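Side-chain contacts in 2-oxoglutarate (2OG) and Fe(II)-dependent oxygenase superfamily protein (Arabidopsis thaliana, PDB 6KWA), which probably catalyses the irreversible oxidation of the auxin indole-3-acetic acid to inactive 2-oxoindole-3-acetic acid, using iron and 2-oxoglutarate: residues 3-8 with 13-18; 84-87 with 93-96. One frame throughout, in Å; residues are numbered along the deposited sequence.

Contact 1: 3-8 with 13-18; sequences PTIDLE and KILNQK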
loop_
_atom_site.group_PDB
_atom_site.type_symbol
_atom_site.label_atom_id
_atom_site.label_comp_id
_atom_site.label_asym_id
_atom_site.label_seq_id
_atom_site.Cartn_x
_atom_site.Cartn_y
_atom_site.Cartn_z
ATOM N N PRO A 3 10.935 -6.810 9.329
ATOM C CA PRO A 3 10.349 -7.855 10.156
ATOM C C PRO A 3 9.074 -8.384 9.555
ATOM O O PRO A 3 8.384 -7.722 8.772
ATOM C CB PRO A 3 10.092 -7.155 11.488
ATOM C CG PRO A 3 10.009 -5.723 11.158
ATOM C CD PRO A 3 10.921 -5.502 10.008
ATOM N N THR A 4 8.786 -9.621 9.904
ATOM C CA THR A 4 7.548 -10.235 9.538
ATOM C C THR A 4 6.768 -10.389 10.811
ATOM O O THR A 4 7.338 -10.759 11.832
ATOM C CB THR A 4 7.757 -11.554 8.852
ATOM O OG1 THR A 4 8.401 -11.306 7.599
ATOM C CG2 THR A 4 6.406 -12.234 8.631
ATOM N N ILE A 5 5.515 -9.946 10.772
ATOM C CA ILE A 5 4.622 -9.935 11.924
ATOM C C ILE A 5 3.422 -10.860 11.759
ATOM O O ILE A 5 2.688 -10.772 10.779
ATOM C CB ILE A 5 4.164 -8.489 12.207
ATOM C CG1 ILE A 5 5.394 -7.743 12.737
ATOM C CG2 ILE A 5 3.033 -8.450 13.206
ATOM C CD1 ILE A 5 5.123 -6.398 13.308
ATOM N N ASP A 6 3.241 -11.747 12.731
ATOM C CA ASP A 6 2.152 -12.734 12.760
ATOM C C ASP A 6 0.913 -12.113 13.377
ATOM O O ASP A 6 0.847 -11.950 14.590
ATOM C CB ASP A 6 2.602 -13.968 13.570
ATOM C CG ASP A 6 1.605 -15.149 13.505
ATOM O OD1 ASP A 6 0.437 -14.993 13.088
ATOM O OD2 ASP A 6 2.022 -16.261 13.885
ATOM N N LEU A 7 -0.099 -11.830 12.557
ATOM C CA LEU A 7 -1.297 -11.155 13.037
ATOM C C LEU A 7 -2.180 -12.096 13.848
ATOM O O LEU A 7 -3.184 -11.650 14.402
ATOM C CB LEU A 7 -2.093 -10.574 11.861
ATOM C CG LEU A 7 -1.385 -9.443 11.083
ATOM C CD1 LEU A 7 -2.281 -8.865 10.011
ATOM C CD2 LEU A 7 -0.910 -8.320 12.014
ATOM N N GLU A 8 -1.810 -13.381 13.930
ATOM C CA GLU A 8 -2.528 -14.320 14.827
ATOM C C GLU A 8 -1.801 -14.543 16.165
ATOM O O GLU A 8 -2.087 -15.498 16.873
ATOM C CB GLU A 8 -2.778 -15.677 14.170
ATOM C CG GLU A 8 -3.839 -15.640 13.081
ATOM C CD GLU A 8 -4.022 -16.990 12.395
ATOM O OE1 GLU A 8 -3.210 -17.915 12.635
ATOM O OE2 GLU A 8 -4.992 -17.132 11.623
ATOM N N LYS A 13 -0.756 -7.386 23.462
ATOM C CA LYS A 13 0.177 -6.364 23.845
ATOM C C LYS A 13 1.539 -6.665 23.216
ATOM O O LYS A 13 2.275 -5.739 22.882
ATOM C CB LYS A 13 0.304 -6.289 25.369
ATOM C CG LYS A 13 1.552 -5.521 25.814
ATOM C CD LYS A 13 1.992 -5.841 27.253
ATOM C CE LYS A 13 0.809 -6.063 28.197
ATOM N NZ LYS A 13 0.153 -4.790 28.654
ATOM N N ILE A 14 1.804 -7.936 22.921
ATOM C CA ILE A 14 3.033 -8.336 22.221
ATOM C C ILE A 14 2.951 -8.007 20.739
ATOM O O ILE A 14 3.903 -7.473 20.132
ATOM C CB ILE A 14 3.293 -9.839 22.377
ATOM C CG1 ILE A 14 3.690 -10.155 23.821
ATOM C CG2 ILE A 14 4.372 -10.302 21.418
ATOM C CD1 ILE A 14 3.873 -11.644 24.085
ATOM N N LEU A 15 1.789 -8.312 20.172
ATOM C CA LEU A 15 1.499 -8.013 18.774
ATOM C C LEU A 15 1.585 -6.518 18.480
ATOM O O LEU A 15 2.291 -6.094 17.568
ATOM C CB LEU A 15 0.102 -8.540 18.409
ATOM C CG LEU A 15 -0.316 -8.253 16.976
ATOM C CD1 LEU A 15 0.779 -8.736 16.084
ATOM C CD2 LEU A 15 -1.638 -8.978 16.667
ATOM N N ASN A 16 0.839 -5.722 19.233
ATOM C CA ASN A 16 0.863 -4.267 19.065
ATOM C C ASN A 16 2.247 -3.670 19.245
ATOM O O ASN A 16 2.622 -2.735 18.549
ATOM C CB ASN A 16 -0.118 -3.632 20.038
ATOM C CG ASN A 16 -1.542 -3.979 19.698
ATOM O OD1 ASN A 16 -1.791 -4.636 18.680
ATOM N ND2 ASN A 16 -2.478 -3.635 20.583
ATOM N N GLN A 17 3.011 -4.196 20.195
ATOM C CA GLN A 17 4.345 -3.671 20.405
ATOM C C GLN A 17 5.250 -4.015 19.229
ATOM O O GLN A 17 6.066 -3.190 18.801
ATOM C CB GLN A 17 4.933 -4.198 21.697
ATOM C CG GLN A 17 6.429 -4.125 21.705
ATOM C CD GLN A 17 6.962 -4.101 23.094
ATOM O OE1 GLN A 17 6.534 -3.280 23.913
ATOM N NE2 GLN A 17 7.897 -5.003 23.390
ATOM N N LYS A 18 5.129 -5.236 18.719
ATOM C CA LYS A 18 5.907 -5.605 17.539
ATOM C C LYS A 18 5.528 -4.717 16.361
ATOM O O LYS A 18 6.391 -4.318 15.600
ATOM C CB LYS A 18 5.708 -7.088 17.179
ATOM C CG LYS A 18 6.649 -8.028 17.933
ATOM C CD LYS A 18 6.220 -9.484 17.759
ATOM C CE LYS A 18 7.175 -10.440 18.454
ATOM N NZ LYS A 18 6.768 -11.869 18.206
#
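Ile5 and Leu15 meet through methyl groups at the tight part of this strand-helix contact. Ile5 CG2 lies 3.7 Å from Leu15 CD1, the two side chains running at a slant to each other. With CG anti to its own backbone N (chi1 179°), Leu15 points its two methyls at the strand's end and the residue after it. Leu15 CD1 comes within 3.5 Å of Asp6 O and Leu15 CD2 within 3.8 Å of Leu7 O, so one branched side chain covers two successive carbonyls. The other arm of Ile5 puts its CD1 3.3 Å from Lys18 O on the helix backbone.

Side-chain packing is looser around this: Leu7 CD2 is 4.4 Å from Leu15 CD1. Of the Lys18 side chain, CB is the atom that meets Ile5 CD1, at 4.0 Å, before the extended chain leads off on the exposed side. At the strand's end, Asp6 OD1 accepts from Glu8 N in an Asx turn, the donor standing above the carboxylate plane, and also pairs with Asn33 ND2.

Strand 4-6 and the 13-18 part of helix 12-25 run nearly antiparallel (158°) within a beta-alpha-beta unit. Strand 28-32 lies alongside strand 4-6 in parallel, Phe29 touching Ile5, while Leu122 and Leu126 of helix 106-133 cover Leu7.

Contact 2: 84-87 with 93-96; sequences LGLY and HAVN
With chi1 at 70°, Leu86 holds its CG between its own backbone N and carbonyl carbon, and a chi2 of 97°, away from the staggered values, turns both methyls to the helix. Val95 has CG1 anti to its backbone N (chi1 -177°), which leaves CG2 on the N side as the branch that meets the leucine. CD1 of Leu86 is the busier methyl: it lies 4.1 Å from Ala94 CB and equally far from Val95 CG2, and so sits over the seam between two neighbouring helix residues. CD2 of Leu86 faces the helix backbone instead, 4.1 Å from Val95 CA. These are ordinary van der Waals separations.

Strand 81-87 is an outermost strand, within this chain, of the mixed sheet that includes one face of the double-stranded beta-helix, and it turns through a short loop into helix 92-101, which packs back against the strand's end. Its sheet neighbour is strand 147-155, which carries the 2-oxoglutarate-binding Asn152; the side chains of Leu86 and Asn152 are about 12 Å apart.

A closer approach comes where the strand ends. Ala94 CB sits 3.2 Å from Tyr87 O, a snug carbon-oxygen contact made by the small methyl against a backbone carbonyl. The Tyr87 side chain itself starts away from the helix, and it touches Leu66, Pro146 and Met249 in nearby loops. On the sheet side Leu86 touches Phe149 of strand 147-155, while Val95 packs on Met112 and Val113 of helix 106-133.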
loop_
_atom_site.group_PDB
_atom_site.type_symbol
_atom_site.label_atom_id
_atom_site.label_comp_id
_atom_site.label_asym_id
_atom_site.label_seq_id
_atom_site.Cartn_x
_atom_site.Cartn_y
_atom_site.Cartn_z
ATOM N N LEU A 84 -3.540 1.559 -12.996
ATOM C CA LEU A 84 -4.955 1.854 -12.921
ATOM C C LEU A 84 -5.327 2.016 -11.450
ATOM O O LEU A 84 -4.649 1.487 -10.563
ATOM C CB LEU A 84 -5.809 0.737 -13.552
ATOM C CG LEU A 84 -5.755 0.455 -15.053
ATOM C CD1 LEU A 84 -5.905 -1.023 -15.345
ATOM C CD2 LEU A 84 -6.905 1.218 -15.697
ATOM N N GLY A 85 -6.408 2.728 -11.168
ATOM C CA GLY A 85 -6.827 2.802 -9.787
ATOM C C GLY A 85 -8.089 3.562 -9.514
ATOM O O GLY A 85 -8.695 4.166 -10.405
ATOM N N LEU A 86 -8.488 3.545 -8.250
ATOM C CA LEU A 86 -9.739 4.171 -7.869
ATOM C C LEU A 86 -9.584 4.760 -6.492
ATOM O O LEU A 86 -8.863 4.227 -5.642
ATOM C CB LEU A 86 -10.903 3.170 -7.934
ATOM C CG LEU A 86 -11.045 2.017 -6.945
ATOM C CD1 LEU A 86 -11.977 2.368 -5.823
ATOM C CD2 LEU A 86 -11.503 0.761 -7.607
ATOM N N TYR A 87 -10.214 5.913 -6.331
ATOM C CA TYR A 87 -10.258 6.635 -5.092
ATOM C C TYR A 87 -11.480 6.207 -4.269
ATOM O O TYR A 87 -12.541 5.889 -4.821
ATOM C CB TYR A 87 -10.286 8.127 -5.407
ATOM C CG TYR A 87 -10.482 9.004 -4.213
ATOM C CD1 TYR A 87 -9.406 9.364 -3.430
ATOM C CD2 TYR A 87 -11.743 9.467 -3.861
ATOM C CE1 TYR A 87 -9.568 10.170 -2.332
ATOM C CE2 TYR A 87 -11.918 10.272 -2.755
ATOM C CZ TYR A 87 -10.825 10.626 -1.996
ATOM O OH TYR A 87 -10.995 11.430 -0.891
ATOM N N HIS A 93 -19.726 2.201 -4.365
ATOM C CA HIS A 93 -20.043 2.925 -5.581
ATOM C C HIS A 93 -18.760 3.224 -6.374
ATOM O O HIS A 93 -18.717 3.050 -7.598
ATOM C CB HIS A 93 -20.788 4.219 -5.251
ATOM C CG HIS A 93 -21.098 5.065 -6.450
ATOM N ND1 HIS A 93 -21.967 4.659 -7.442
ATOM C CD2 HIS A 93 -20.680 6.304 -6.804
ATOM C CE1 HIS A 93 -22.057 5.603 -8.362
ATOM N NE2 HIS A 93 -21.290 6.616 -7.997
ATOM N N ALA A 94 -17.707 3.647 -5.676
ATOM C CA ALA A 94 -16.435 3.920 -6.333
ATOM C C ALA A 94 -15.891 2.643 -6.978
ATOM O O ALA A 94 -15.400 2.664 -8.099
ATOM C CB ALA A 94 -15.427 4.500 -5.347
ATOM N N VAL A 95 -15.994 1.532 -6.262
ATOM C CA VAL A 95 -15.515 0.266 -6.773
ATOM C C VAL A 95 -16.324 -0.138 -8.026
ATOM O O VAL A 95 -15.753 -0.570 -9.026
ATOM C CB VAL A 95 -15.577 -0.813 -5.684
ATOM C CG1 VAL A 95 -15.008 -2.122 -6.200
ATOM C CG2 VAL A 95 -14.796 -0.342 -4.471
ATOM N N ASN A 96 -17.643 0.031 -7.989
ATOM C CA ASN A 96 -18.451 -0.302 -9.167
ATOM C C ASN A 96 -18.227 0.638 -10.353
ATOM O O ASN A 96 -18.238 0.217 -11.509
ATOM C CB ASN A 96 -19.935 -0.324 -8.814
ATOM C CG ASN A 96 -20.341 -1.626 -8.208
ATOM O OD1 ASN A 96 -19.968 -2.691 -8.710
ATOM N ND2 ASN A 96 -21.102 -1.569 -7.121
#

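From the N terminus, contact 1 comes first: strand 4-6 turns into helix 12-25, and the contact closes that short loop before the chain returns as strand 28-32. Much later, strand 81-87 leads into helix 92-101, and contact 2 closes the connection between them. The two follow in series, neither nested nor crossed. Each fastens an outermost strand of the same seven-stranded mixed sheet to the helix that follows it, at opposite ends of the strand order. Their centres are 31 Å apart, on opposite sides of the chain's centre. The long helix 106-133 touches both, through Leu7 in one and Val95 in the other.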